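Local coordinates for malic enzyme (Entamoeba histolytica, PDB 3NV9), which probably catalyses the oxidative decarboxylation of malate to pyruvate with NAD or NADP as electron acceptor, at residues I366-L371 with K416-V421; D380-A385 with A422-K427; K41-K46 with V466-E471; K33-K38 with N474-Y479; I217-M222 with P245-M250. All blocks are in the same frame, centred on the assembly; numbering follows the deposited sequence.

Contact 1. Residues I366-L371 with K416-V421; sequences ILKGAL and KEAADV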
# COMPACT_ATOMS: atom_id res chain seq x y z
N ILE A 366 -5.42 -18.21 6.75
CA ILE A 366 -4.00 -18.61 6.59
C ILE A 366 -2.99 -17.47 6.87
O ILE A 366 -2.11 -17.60 7.71
CB ILE A 366 -3.77 -19.30 5.21
CG1 ILE A 366 -4.58 -20.58 5.15
CG2 ILE A 366 -2.29 -19.64 4.96
CD1 ILE A 366 -4.79 -21.15 3.67
N LEU A 367 -3.14 -16.34 6.18
CA LEU A 367 -2.22 -15.26 6.38
C LEU A 367 -2.31 -14.74 7.83
O LEU A 367 -1.29 -14.40 8.44
CB LEU A 367 -2.51 -14.10 5.38
CG LEU A 367 -2.15 -14.48 3.93
CD1 LEU A 367 -2.94 -13.72 2.86
CD2 LEU A 367 -0.62 -14.32 3.70
N LYS A 368 -3.51 -14.61 8.38
CA LYS A 368 -3.60 -13.99 9.67
C LYS A 368 -2.82 -14.87 10.67
O LYS A 368 -2.07 -14.36 11.51
CB LYS A 368 -5.07 -13.85 10.12
CG LYS A 368 -5.24 -13.06 11.43
CD LYS A 368 -4.80 -11.60 11.30
CE LYS A 368 -5.01 -10.81 12.59
NZ LYS A 368 -4.40 -9.47 12.45
N GLY A 369 -3.00 -16.19 10.55
CA GLY A 369 -2.33 -17.13 11.45
C GLY A 369 -0.84 -16.98 11.29
O GLY A 369 -0.08 -16.89 12.30
N ALA A 370 -0.41 -16.96 10.03
CA ALA A 370 1.01 -16.88 9.74
C ALA A 370 1.66 -15.61 10.23
O ALA A 370 2.82 -15.64 10.63
CB ALA A 370 1.27 -17.07 8.24
N LEU A 371 0.93 -14.50 10.16
CA LEU A 371 1.41 -13.21 10.60
C LEU A 371 1.59 -13.17 12.14
O LEU A 371 2.59 -12.59 12.66
CB LEU A 371 0.49 -12.09 10.13
CG LEU A 371 0.55 -11.63 8.65
CD1 LEU A 371 -0.49 -10.56 8.40
CD2 LEU A 371 1.99 -11.09 8.28
N LYS A 416 -10.72 -18.92 13.75
CA LYS A 416 -10.48 -20.33 13.95
C LYS A 416 -9.39 -20.84 12.95
O LYS A 416 -8.43 -21.54 13.37
CB LYS A 416 -11.80 -21.09 13.83
CG LYS A 416 -11.69 -22.57 13.74
CD LYS A 416 -13.07 -23.11 13.41
CE LYS A 416 -13.09 -24.66 13.28
NZ LYS A 416 -13.03 -25.25 14.69
N GLU A 417 -9.52 -20.50 11.65
CA GLU A 417 -8.42 -20.79 10.70
C GLU A 417 -7.11 -20.26 11.24
O GLU A 417 -6.13 -20.95 11.22
CB GLU A 417 -8.64 -20.24 9.27
CG GLU A 417 -9.74 -20.94 8.53
CD GLU A 417 -9.99 -20.41 7.14
OE1 GLU A 417 -9.54 -19.31 6.82
OE2 GLU A 417 -10.66 -21.11 6.34
N ALA A 418 -7.12 -19.05 11.77
CA ALA A 418 -5.88 -18.40 12.13
C ALA A 418 -5.19 -19.18 13.25
O ALA A 418 -3.97 -19.37 13.22
CB ALA A 418 -6.15 -16.95 12.57
N ALA A 419 -5.99 -19.60 14.25
CA ALA A 419 -5.43 -20.31 15.41
C ALA A 419 -4.98 -21.69 15.03
O ALA A 419 -3.90 -22.12 15.43
CB ALA A 419 -6.46 -20.33 16.58
N ASP A 420 -5.76 -22.42 14.23
CA ASP A 420 -5.29 -23.76 13.79
C ASP A 420 -3.99 -23.70 12.92
O ASP A 420 -3.04 -24.51 13.13
CB ASP A 420 -6.37 -24.52 13.03
CG ASP A 420 -7.56 -24.98 13.91
OD1 ASP A 420 -8.48 -25.60 13.32
OD2 ASP A 420 -7.58 -24.77 15.15
N VAL A 421 -3.98 -22.79 11.93
CA VAL A 421 -2.80 -22.57 11.09
C VAL A 421 -1.57 -22.19 11.94
O VAL A 421 -0.45 -22.60 11.66
CB VAL A 421 -3.04 -21.44 10.08
CG1 VAL A 421 -1.70 -20.91 9.47
CG2 VAL A 421 -4.06 -21.88 9.01
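G369 brings its CA to 3.3 Å from A418 O, and here the two backbones come almost into contact: G369 CA and A418 CA are 3.8 Å apart. With only hydrogens on that CA, helix 363-372 can lie against the carbonyl rim of helix 413-428, and the axes of the two short segments pass 7.3 Å from each other. A418 adds its own small side chain to the same seam. Its CB points at the partner helix, reaching G369 N at 3.8 Å and the CB of K368 at 4.1 Å.

This is a close glycine-alanine helix crossing, at -48°, inside the NAD-binding domain of the malic enzyme, and every residue that touches in it is buried.

The remaining packing comes from V421, whose two methyls divide the work. CG1, anti to the backbone N (chi1 163°), sits 3.8 Å from I366 O, while CG2 makes an apolar contact with I366 CG1 at 4.1 Å, the two side chains crossing at about a right angle. I366 also packs on W191 of strand 190-192 and on A386 of helix 380-396.

The polar end of K368 looks elsewhere. The lysine touches A418 through its first carbons alone; its chain bends at chi2 (65°) and leads away, and NZ forms a salt bridge with D448 of helix 438-461.

Contact 2. Residues D380-A385 with A422-K427; sequences DNMAIA and AMQAIK. With SO4 (sulfate ion), chain C.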
# COMPACT_ATOMS: atom_id res chain seq x y z
N ASP A 380 2.52 -26.81 3.50
CA ASP A 380 1.36 -27.57 3.07
C ASP A 380 0.53 -27.99 4.30
O ASP A 380 -0.68 -27.97 4.29
CB ASP A 380 1.74 -28.79 2.24
CG ASP A 380 2.21 -28.45 0.81
OD1 ASP A 380 2.20 -27.25 0.43
OD2 ASP A 380 2.58 -29.41 0.05
N ASN A 381 1.20 -28.34 5.38
CA ASN A 381 0.50 -28.71 6.59
C ASN A 381 -0.41 -27.59 7.09
O ASN A 381 -1.55 -27.82 7.49
CB ASN A 381 1.49 -29.15 7.64
CG ASN A 381 2.12 -30.51 7.31
OD1 ASN A 381 1.65 -31.21 6.41
ND2 ASN A 381 3.17 -30.89 8.04
N MET A 382 0.12 -26.38 7.03
CA MET A 382 -0.58 -25.20 7.50
C MET A 382 -1.81 -24.99 6.62
O MET A 382 -2.91 -24.78 7.15
CB MET A 382 0.34 -24.01 7.43
CG MET A 382 1.28 -23.93 8.61
SD MET A 382 2.60 -22.77 8.22
CE MET A 382 1.73 -21.17 8.35
N ALA A 383 -1.64 -25.10 5.29
CA ALA A 383 -2.77 -25.04 4.37
C ALA A 383 -3.84 -26.06 4.71
O ALA A 383 -5.02 -25.77 4.58
CB ALA A 383 -2.34 -25.24 2.95
N ILE A 384 -3.41 -27.25 5.10
CA ILE A 384 -4.34 -28.36 5.40
C ILE A 384 -5.06 -28.11 6.74
O ILE A 384 -6.23 -28.36 6.88
CB ILE A 384 -3.62 -29.73 5.36
CG1 ILE A 384 -3.32 -30.14 3.90
CG2 ILE A 384 -4.46 -30.81 6.08
CD1 ILE A 384 -2.32 -31.29 3.70
N ALA A 385 -4.37 -27.55 7.70
CA ALA A 385 -5.01 -27.22 8.97
C ALA A 385 -6.19 -26.23 8.69
O ALA A 385 -7.28 -26.39 9.24
CB ALA A 385 -3.95 -26.60 9.92
N ALA A 422 -1.77 -21.38 12.97
CA ALA A 422 -0.68 -20.96 13.86
C ALA A 422 -0.05 -22.11 14.64
O ALA A 422 1.16 -22.15 14.84
CB ALA A 422 -1.17 -19.88 14.83
N MET A 423 -0.89 -23.04 15.09
CA MET A 423 -0.45 -24.11 15.95
C MET A 423 0.35 -25.06 15.07
O MET A 423 1.44 -25.52 15.46
CB MET A 423 -1.66 -24.83 16.56
CG MET A 423 -2.39 -24.05 17.65
SD MET A 423 -1.36 -23.46 19.01
CE MET A 423 -0.87 -21.78 18.58
N GLN A 424 -0.23 -25.35 13.91
CA GLN A 424 0.41 -26.11 12.85
C GLN A 424 1.75 -25.48 12.46
O GLN A 424 2.73 -26.20 12.32
CB GLN A 424 -0.51 -26.30 11.64
CG GLN A 424 -0.03 -27.38 10.70
CD GLN A 424 -0.10 -28.80 11.32
OE1 GLN A 424 -1.16 -29.35 11.61
NE2 GLN A 424 1.06 -29.39 11.50
N ALA A 425 1.83 -24.14 12.36
CA ALA A 425 3.15 -23.52 12.01
C ALA A 425 4.19 -23.85 13.09
O ALA A 425 5.28 -24.32 12.78
CB ALA A 425 3.03 -22.01 11.78
N ILE A 426 3.83 -23.63 14.36
CA ILE A 426 4.65 -24.11 15.49
C ILE A 426 5.00 -25.61 15.38
O ILE A 426 6.17 -25.97 15.49
CB ILE A 426 3.97 -23.83 16.87
CG1 ILE A 426 3.74 -22.32 17.02
CG2 ILE A 426 4.83 -24.44 18.03
CD1 ILE A 426 2.91 -21.95 18.19
N LYS A 427 4.01 -26.46 15.15
CA LYS A 427 4.31 -27.87 14.99
C LYS A 427 5.26 -28.19 13.79
O LYS A 427 6.09 -29.11 13.86
CB LYS A 427 3.04 -28.68 14.91
CG LYS A 427 3.27 -30.15 14.59
CD LYS A 427 1.95 -30.94 14.42
CE LYS A 427 2.22 -32.25 13.69
NZ LYS A 427 1.27 -33.30 14.17
S SO4 C . 6.72 -27.48 2.77
O1 SO4 C . 7.33 -28.72 3.20
O2 SO4 C . 7.17 -26.42 3.67
O3 SO4 C . 7.15 -27.18 1.41
O4 SO4 C . 5.29 -27.66 2.69
O HOH W 1 -2.29 -30.32 8.82
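Two nearly antiparallel helices of the NAD-binding domain, 380-396 and 413-428, pack here at 155° between segment axes, with Q424 laid across the first turn of helix 380-396. The CG of Q424 rests 3.6 Å from N381 O, and Q424 CB meets A385 CB at 3.9 Å. The chain then bends at chi2 (67°), which carries CD and NE2 past N381 CB. N381 ND2 and Q424 NE2 both donate to D428 OD1, so one carboxylate oxygen holds two amides from the two helices. A water bridges the backbone of N381 and the amide oxygen of Q424, donating to N381 O at 2.9 Å and weakly to Q424 OE1. Deeper in, M382 SD lies 3.7 Å from A425 CB. At the helix start, D380 N donates a nearly straight bond of 3.0 Å to O4 of a sulfate, probably from the crystallisation liquor, which R183 also binds. Helix 229-240 covers another side of helix 380-396 through L237, while A422 and M423 pack on helix 438-461.

Contact 3. Residues K41-K46 with V466-E471; sequences KFYKGK and VDFPQE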
# COMPACT_ATOMS: atom_id res chain seq x y z
N LYS A 41 -16.62 2.33 -10.22
CA LYS A 41 -16.55 3.73 -10.61
C LYS A 41 -17.20 4.63 -9.54
O LYS A 41 -16.63 5.64 -9.13
CB LYS A 41 -17.18 3.94 -11.99
CG LYS A 41 -17.22 5.38 -12.42
CD LYS A 41 -17.17 5.54 -13.96
CE LYS A 41 -17.10 7.07 -14.35
NZ LYS A 41 -16.75 7.26 -15.82
N PHE A 42 -18.37 4.25 -9.04
CA PHE A 42 -19.00 5.04 -7.96
C PHE A 42 -18.07 5.38 -6.77
O PHE A 42 -18.06 6.49 -6.31
CB PHE A 42 -20.26 4.32 -7.45
CG PHE A 42 -21.12 5.19 -6.55
CD1 PHE A 42 -21.96 6.18 -7.12
CD2 PHE A 42 -21.08 5.02 -5.16
CE1 PHE A 42 -22.74 7.02 -6.29
CE2 PHE A 42 -21.91 5.83 -4.31
CZ PHE A 42 -22.74 6.83 -4.88
N TYR A 43 -17.34 4.41 -6.22
CA TYR A 43 -16.51 4.64 -5.07
C TYR A 43 -15.02 4.88 -5.48
O TYR A 43 -14.15 5.14 -4.61
CB TYR A 43 -16.59 3.47 -4.06
CG TYR A 43 -17.99 3.18 -3.48
CD1 TYR A 43 -18.59 4.10 -2.59
CD2 TYR A 43 -18.69 2.01 -3.78
CE1 TYR A 43 -19.82 3.87 -2.05
CE2 TYR A 43 -19.93 1.76 -3.22
CZ TYR A 43 -20.49 2.73 -2.34
OH TYR A 43 -21.71 2.61 -1.77
N LYS A 44 -14.74 4.78 -6.79
CA LYS A 44 -13.36 4.90 -7.32
C LYS A 44 -12.46 3.88 -6.64
O LYS A 44 -11.37 4.21 -6.09
CB LYS A 44 -12.76 6.31 -7.17
CG LYS A 44 -13.60 7.52 -7.76
CD LYS A 44 -14.10 7.33 -9.21
CE LYS A 44 -14.80 8.60 -9.79
NZ LYS A 44 -16.32 8.57 -9.85
N GLY A 45 -12.91 2.63 -6.65
CA GLY A 45 -12.15 1.57 -6.00
C GLY A 45 -12.88 1.00 -4.80
O GLY A 45 -14.10 1.17 -4.70
N LYS A 46 -12.15 0.33 -3.91
CA LYS A 46 -12.77 -0.43 -2.85
C LYS A 46 -12.14 -0.17 -1.50
O LYS A 46 -12.82 -0.32 -0.50
CB LYS A 46 -12.80 -1.92 -3.17
CG LYS A 46 -13.87 -2.27 -4.31
CD LYS A 46 -13.73 -3.71 -4.77
CE LYS A 46 -12.32 -3.97 -5.49
NZ LYS A 46 -12.44 -5.05 -6.49
N VAL A 466 -20.99 6.33 1.44
CA VAL A 466 -22.33 6.69 0.99
C VAL A 466 -23.07 5.41 0.57
O VAL A 466 -22.42 4.50 0.03
CB VAL A 466 -22.18 7.63 -0.28
CG1 VAL A 466 -23.47 7.77 -1.05
CG2 VAL A 466 -21.68 9.00 0.12
N ASP A 467 -24.40 5.34 0.78
CA ASP A 467 -25.17 4.19 0.29
C ASP A 467 -25.15 4.25 -1.20
O ASP A 467 -25.13 5.33 -1.78
CB ASP A 467 -26.65 4.24 0.73
CG ASP A 467 -26.81 4.26 2.26
OD1 ASP A 467 -26.12 3.49 2.97
OD2 ASP A 467 -27.68 5.03 2.73
N PHE A 468 -25.15 3.08 -1.84
CA PHE A 468 -25.14 3.00 -3.29
C PHE A 468 -26.53 3.31 -3.84
O PHE A 468 -27.50 2.84 -3.28
CB PHE A 468 -24.74 1.62 -3.70
CG PHE A 468 -24.51 1.48 -5.17
CD1 PHE A 468 -23.31 1.86 -5.73
CD2 PHE A 468 -25.49 0.91 -5.97
CE1 PHE A 468 -23.08 1.74 -7.08
CE2 PHE A 468 -25.27 0.78 -7.36
CZ PHE A 468 -24.04 1.20 -7.90
N PRO A 469 -26.62 4.08 -4.94
CA PRO A 469 -27.97 4.51 -5.37
C PRO A 469 -28.86 3.33 -5.79
O PRO A 469 -28.44 2.50 -6.59
CB PRO A 469 -27.67 5.46 -6.56
CG PRO A 469 -26.23 5.99 -6.23
CD PRO A 469 -25.59 4.70 -5.78
N GLN A 470 -30.06 3.26 -5.21
CA GLN A 470 -31.07 2.31 -5.62
C GLN A 470 -31.34 2.39 -7.13
O GLN A 470 -31.49 1.35 -7.78
CB GLN A 470 -32.38 2.52 -4.85
CG GLN A 470 -33.42 1.50 -5.26
CD GLN A 470 -33.10 0.13 -4.72
OE1 GLN A 470 -32.72 -0.01 -3.56
NE2 GLN A 470 -33.24 -0.91 -5.57
N GLU A 471 -31.36 3.60 -7.69
CA GLU A 471 -31.62 3.79 -9.12
C GLU A 471 -30.59 2.99 -9.97
O GLU A 471 -30.88 2.50 -11.07
CB GLU A 471 -31.60 5.32 -9.43
CG GLU A 471 -31.79 5.77 -10.89
CD GLU A 471 -32.43 7.22 -11.07
OE1 GLU A 471 -32.03 7.96 -12.02
OE2 GLU A 471 -33.35 7.60 -10.31
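Segment 41-46 is the C-terminal end of helix 21-43, closed by a Schellman motif: K44 takes a positive phi (56°), G45 N bonds to H40 O, and K44 N to K41 O. Opposite runs the extended stretch 466-469, with P469 at the N-cap position of helix 470-485. The backbones stay well apart, F42 CA and F468 CA being 8.0 Å from each other, and the contact is made by side chains. F42, its CG anti to the backbone N (chi1 -168°), reaches toward the partner. P469 CD lies over one face of its ring, a CH-pi contact at 3.9 Å from the centroid, and V466 CG1 sits at its edge. F468 turns its ring edge to the F42 face in a T-shaped pair, planes at 72°. The one hydrogen bond across runs from Y43 OH to V466 O, 2.7 Å long. F468 also packs on L35, K38 and V39 of helix 21-43 and meets W60 of the second subunit edge-to-face, which places this junction at the dimer interface.

Contact 4. Residues K33-K38 with N474-Y479; sequences KELAEK and NECLAY. With SO4 (sulfate ion), chain D.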
# COMPACT_ATOMS: atom_id res chain seq x y z
N LYS A 33 -21.37 -8.47 -13.55
CA LYS A 33 -20.38 -7.68 -14.29
C LYS A 33 -20.81 -6.21 -14.41
O LYS A 33 -20.01 -5.32 -14.17
CB LYS A 33 -20.11 -8.25 -15.69
CG LYS A 33 -19.45 -9.66 -15.74
CD LYS A 33 -19.53 -10.28 -17.18
CE LYS A 33 -18.40 -11.37 -17.35
NZ LYS A 33 -18.51 -12.22 -18.63
N GLU A 34 -22.06 -5.94 -14.78
CA GLU A 34 -22.46 -4.54 -14.96
C GLU A 34 -22.48 -3.75 -13.63
O GLU A 34 -22.11 -2.57 -13.60
CB GLU A 34 -23.82 -4.53 -15.62
CG GLU A 34 -24.36 -3.16 -15.92
CD GLU A 34 -23.63 -2.43 -17.04
OE1 GLU A 34 -22.75 -3.00 -17.75
OE2 GLU A 34 -23.94 -1.24 -17.20
N LEU A 35 -22.90 -4.40 -12.54
CA LEU A 35 -22.81 -3.82 -11.20
C LEU A 35 -21.36 -3.65 -10.82
O LEU A 35 -21.02 -2.64 -10.24
CB LEU A 35 -23.47 -4.68 -10.13
CG LEU A 35 -23.51 -4.09 -8.71
CD1 LEU A 35 -24.28 -2.72 -8.82
CD2 LEU A 35 -24.27 -5.02 -7.73
N ALA A 36 -20.49 -4.61 -11.11
CA ALA A 36 -19.07 -4.36 -10.85
C ALA A 36 -18.59 -3.03 -11.47
O ALA A 36 -17.96 -2.19 -10.80
CB ALA A 36 -18.24 -5.46 -11.31
N GLU A 37 -18.89 -2.84 -12.75
CA GLU A 37 -18.50 -1.60 -13.44
C GLU A 37 -19.00 -0.32 -12.73
O GLU A 37 -18.24 0.61 -12.51
CB GLU A 37 -19.04 -1.62 -14.88
CG GLU A 37 -18.73 -0.38 -15.68
CD GLU A 37 -18.94 -0.62 -17.19
OE1 GLU A 37 -18.36 -1.57 -17.73
OE2 GLU A 37 -19.72 0.12 -17.84
N LYS A 38 -20.29 -0.27 -12.45
CA LYS A 38 -20.96 0.86 -11.77
C LYS A 38 -20.38 1.10 -10.39
O LYS A 38 -19.97 2.19 -10.08
CB LYS A 38 -22.48 0.58 -11.64
CG LYS A 38 -23.23 0.45 -12.94
CD LYS A 38 -22.95 1.62 -13.94
CE LYS A 38 -23.85 1.45 -15.18
NZ LYS A 38 -23.42 2.37 -16.31
N ASN A 474 -31.40 -0.77 -9.97
CA ASN A 474 -32.55 -1.03 -10.82
C ASN A 474 -32.08 -1.02 -12.25
O ASN A 474 -32.50 -1.86 -12.99
CB ASN A 474 -33.61 0.05 -10.63
CG ASN A 474 -34.24 0.06 -9.24
OD1 ASN A 474 -34.87 1.05 -8.87
ND2 ASN A 474 -34.12 -1.01 -8.49
N GLU A 475 -31.20 -0.09 -12.63
CA GLU A 475 -30.62 -0.11 -13.98
C GLU A 475 -29.81 -1.34 -14.30
O GLU A 475 -29.91 -1.90 -15.44
CB GLU A 475 -29.74 1.10 -14.24
CG GLU A 475 -30.53 2.34 -14.56
CD GLU A 475 -29.75 3.66 -14.30
OE1 GLU A 475 -28.50 3.60 -14.27
OE2 GLU A 475 -30.42 4.72 -14.11
N CYS A 476 -28.97 -1.77 -13.35
CA CYS A 476 -28.18 -2.96 -13.64
C CYS A 476 -29.06 -4.19 -13.84
O CYS A 476 -28.76 -5.05 -14.68
CB CYS A 476 -27.09 -3.22 -12.58
SG CYS A 476 -25.88 -1.96 -12.47
N LEU A 477 -30.13 -4.28 -13.07
CA LEU A 477 -31.08 -5.40 -13.22
C LEU A 477 -31.68 -5.45 -14.64
O LEU A 477 -31.46 -6.41 -15.38
CB LEU A 477 -32.14 -5.37 -12.12
CG LEU A 477 -33.06 -6.60 -12.05
CD1 LEU A 477 -32.29 -7.87 -12.07
CD2 LEU A 477 -33.97 -6.56 -10.84
N ALA A 478 -32.39 -4.39 -15.02
CA ALA A 478 -32.91 -4.20 -16.37
C ALA A 478 -31.86 -4.54 -17.44
O ALA A 478 -32.14 -5.24 -18.40
CB ALA A 478 -33.44 -2.74 -16.54
N TYR A 479 -30.65 -4.04 -17.26
CA TYR A 479 -29.57 -4.29 -18.20
C TYR A 479 -29.37 -5.79 -18.35
O TYR A 479 -29.27 -6.33 -19.48
CB TYR A 479 -28.32 -3.65 -17.64
CG TYR A 479 -27.06 -3.96 -18.36
CD1 TYR A 479 -26.36 -5.17 -18.10
CD2 TYR A 479 -26.56 -3.08 -19.34
CE1 TYR A 479 -25.18 -5.49 -18.78
CE2 TYR A 479 -25.36 -3.39 -20.06
CZ TYR A 479 -24.68 -4.60 -19.75
OH TYR A 479 -23.50 -4.90 -20.38
S SO4 D . -18.62 -9.00 -20.71
O1 SO4 D . -18.58 -10.43 -20.55
O2 SO4 D . -17.83 -8.45 -19.58
O3 SO4 D . -17.99 -8.57 -21.96
O4 SO4 D . -20.02 -8.56 -20.71
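The carboxylate of E34 lies flat on the ring of Y479, planes 15° apart, with CD 3.5 Å above the ring plane and over its centre. This stack belongs to an antiparallel pairing, 148° between segment axes, of two helices from opposite ends of the chain, 21-43 and 470-485. With CG anti to the backbone N (chi1 -178°), E34 sets CG over the ring, 3.7 Å from the centroid of Y479, a CH-pi contact; the bend at chi2 then lays the carboxylate on it. R71 of the second subunit binds both partners, by a salt bridge to E34 OE1 and a hydrogen bond from NH2 to Y479 OH. That guanidinium probably steadies the charge of the carboxylate. C476 points toward helix 21-43, its SG settled between L35 and K38, 3.8 Å from L35 CA. K33 stretches out to a sulfate, probably from the crystallisation liquor, also held by Q30 of this chain and by R71 of the second subunit; K33 NZ donates to its O1 at 2.6 Å.

Contact 5. Residues I217-M222 with P245-M250; sequences IHECRM and PKKIVM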
# COMPACT_ATOMS: atom_id res chain seq x y z
N ILE A 217 -11.97 -41.01 1.81
CA ILE A 217 -11.12 -40.28 0.87
C ILE A 217 -10.23 -41.17 -0.02
O ILE A 217 -10.10 -40.93 -1.26
CB ILE A 217 -10.31 -39.16 1.55
CG1 ILE A 217 -9.80 -38.14 0.52
CG2 ILE A 217 -9.23 -39.72 2.54
CD1 ILE A 217 -9.07 -36.95 1.15
N HIS A 218 -9.66 -42.22 0.61
CA HIS A 218 -8.68 -43.13 0.00
C HIS A 218 -9.34 -44.13 -0.95
O HIS A 218 -8.64 -44.84 -1.71
CB HIS A 218 -7.91 -43.88 1.11
CG HIS A 218 -6.70 -44.62 0.63
ND1 HIS A 218 -6.78 -45.90 0.10
CD2 HIS A 218 -5.39 -44.29 0.63
CE1 HIS A 218 -5.56 -46.30 -0.23
NE2 HIS A 218 -4.70 -45.34 0.08
N GLU A 219 -10.66 -44.22 -0.90
CA GLU A 219 -11.40 -45.18 -1.70
C GLU A 219 -12.12 -44.53 -2.90
O GLU A 219 -12.84 -45.23 -3.64
CB GLU A 219 -12.33 -46.05 -0.84
CG GLU A 219 -11.57 -46.95 0.26
CD GLU A 219 -10.53 -47.99 -0.34
OE1 GLU A 219 -10.93 -48.78 -1.25
OE2 GLU A 219 -9.32 -48.02 0.09
N CYS A 220 -11.91 -43.21 -3.09
CA CYS A 220 -12.47 -42.45 -4.24
C CYS A 220 -11.63 -42.31 -5.51
O CYS A 220 -10.48 -41.91 -5.47
CB CYS A 220 -12.89 -41.06 -3.81
SG CYS A 220 -14.20 -41.08 -2.61
N ARG A 221 -12.24 -42.58 -6.65
CA ARG A 221 -11.58 -42.26 -7.88
C ARG A 221 -11.79 -40.77 -8.18
O ARG A 221 -12.92 -40.26 -8.29
CB ARG A 221 -12.11 -43.17 -9.02
CG ARG A 221 -11.71 -44.68 -8.93
CD ARG A 221 -12.07 -45.40 -10.29
NE ARG A 221 -11.34 -44.74 -11.36
CZ ARG A 221 -11.87 -43.99 -12.32
NH1 ARG A 221 -13.19 -43.82 -12.44
NH2 ARG A 221 -11.07 -43.37 -13.17
N MET A 222 -10.69 -40.07 -8.36
CA MET A 222 -10.75 -38.63 -8.61
C MET A 222 -10.12 -38.25 -9.95
O MET A 222 -8.96 -38.62 -10.20
CB MET A 222 -10.07 -37.91 -7.46
CG MET A 222 -10.74 -38.21 -6.12
SD MET A 222 -9.92 -37.22 -4.89
CE MET A 222 -10.50 -38.01 -3.35
N PRO A 245 -3.05 -42.12 -4.48
CA PRO A 245 -2.54 -41.63 -5.78
C PRO A 245 -2.88 -42.54 -6.97
O PRO A 245 -3.07 -42.05 -8.07
CB PRO A 245 -1.02 -41.53 -5.58
CG PRO A 245 -0.80 -41.54 -4.14
CD PRO A 245 -1.95 -42.33 -3.52
N LYS A 246 -3.03 -43.84 -6.73
CA LYS A 246 -3.31 -44.81 -7.80
C LYS A 246 -4.72 -44.61 -8.40
O LYS A 246 -5.00 -45.01 -9.56
CB LYS A 246 -3.17 -46.25 -7.30
CG LYS A 246 -1.76 -46.69 -6.80
CD LYS A 246 -1.72 -48.24 -6.68
CE LYS A 246 -0.81 -48.77 -5.54
NZ LYS A 246 0.61 -48.33 -5.69
N LYS A 247 -5.61 -43.99 -7.61
CA LYS A 247 -7.01 -43.85 -8.02
C LYS A 247 -7.29 -42.48 -8.68
O LYS A 247 -8.45 -42.14 -8.94
CB LYS A 247 -7.94 -44.04 -6.81
CG LYS A 247 -7.90 -45.42 -6.13
CD LYS A 247 -9.24 -45.63 -5.37
CE LYS A 247 -9.25 -46.84 -4.41
NZ LYS A 247 -8.17 -46.73 -3.38
N ILE A 248 -6.23 -41.72 -8.94
CA ILE A 248 -6.29 -40.31 -9.35
C ILE A 248 -5.78 -40.12 -10.80
O ILE A 248 -4.72 -40.61 -11.16
CB ILE A 248 -5.44 -39.45 -8.35
CG1 ILE A 248 -6.25 -39.12 -7.10
CG2 ILE A 248 -5.00 -38.15 -8.95
CD1 ILE A 248 -5.45 -38.41 -6.09
N VAL A 249 -6.53 -39.41 -11.65
CA VAL A 249 -5.96 -39.00 -12.92
C VAL A 249 -6.01 -37.47 -13.09
O VAL A 249 -7.11 -36.89 -12.99
CB VAL A 249 -6.78 -39.47 -14.15
CG1 VAL A 249 -5.88 -39.58 -15.38
CG2 VAL A 249 -7.63 -40.67 -13.89
N MET A 250 -4.88 -36.85 -13.43
CA MET A 250 -4.90 -35.47 -13.96
C MET A 250 -4.79 -35.34 -15.53
O MET A 250 -4.02 -36.06 -16.16
CB MET A 250 -3.83 -34.65 -13.25
CG MET A 250 -3.64 -33.28 -13.80
SD MET A 250 -3.03 -32.23 -12.48
CE MET A 250 -1.29 -32.34 -12.53
O HOH W 2 -8.00 -49.80 -1.77
O HOH W 3 -9.05 -42.77 -11.45
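K247 reaches back along the loop before strand 222-225 and donates from NZ to H218 O, a 2.6 Å bond in the carbonyl plane. NZ also forms a salt bridge with D244. The lysine chain runs out over C220 O, 3.6 Å from K247 CB, then bends at chi4 (58°) to bring the ammonium onto the carbonyl of H218. E219 is a long ion-pair partner, OE2 to NZ 3.9 Å, and a water links the two, donating to OE2 and accepting weakly from NZ. Beyond this turn the backbones pair as parallel strands of the Rossmann-type sheet: M222 N donates to K247 O at 3.1 Å and V249 N to M222 O at 2.9 Å. M222 CB and I248 CG1 pack on one face of that sheet, 4.0 Å apart, under I238 and L235 of the crossover helix 229-240. R221 NH2 donates to A291 O and weakly to a second water, which donates to K247 O; R221 N donates a hydrogen bond to D296 OD1.

Contacts 1 and 2 form one continuous helical core: both use helix 413-428, their centres lie 8 Å apart, and V421 CG1 touches M382 CE at 3.6 Å. Contact 5 belongs to the same NAD-binding domain, its centre about 24 Å from that of contact 2, with nearest atoms about 9 Å apart. Contacts 3 and 4 are a second pair, 12 Å between centres, strung along helices 21-43 and 470-485 and joined by F468 CE2 on L35 CD1 at 3.9 Å. They bring the two ends of the chain together beside the second subunit, which does not touch contacts 1, 2 or 5. Contacts 2 and 4, about 42 Å apart centre to centre, each have a sulfate beside them, probably from the crystallisation liquor.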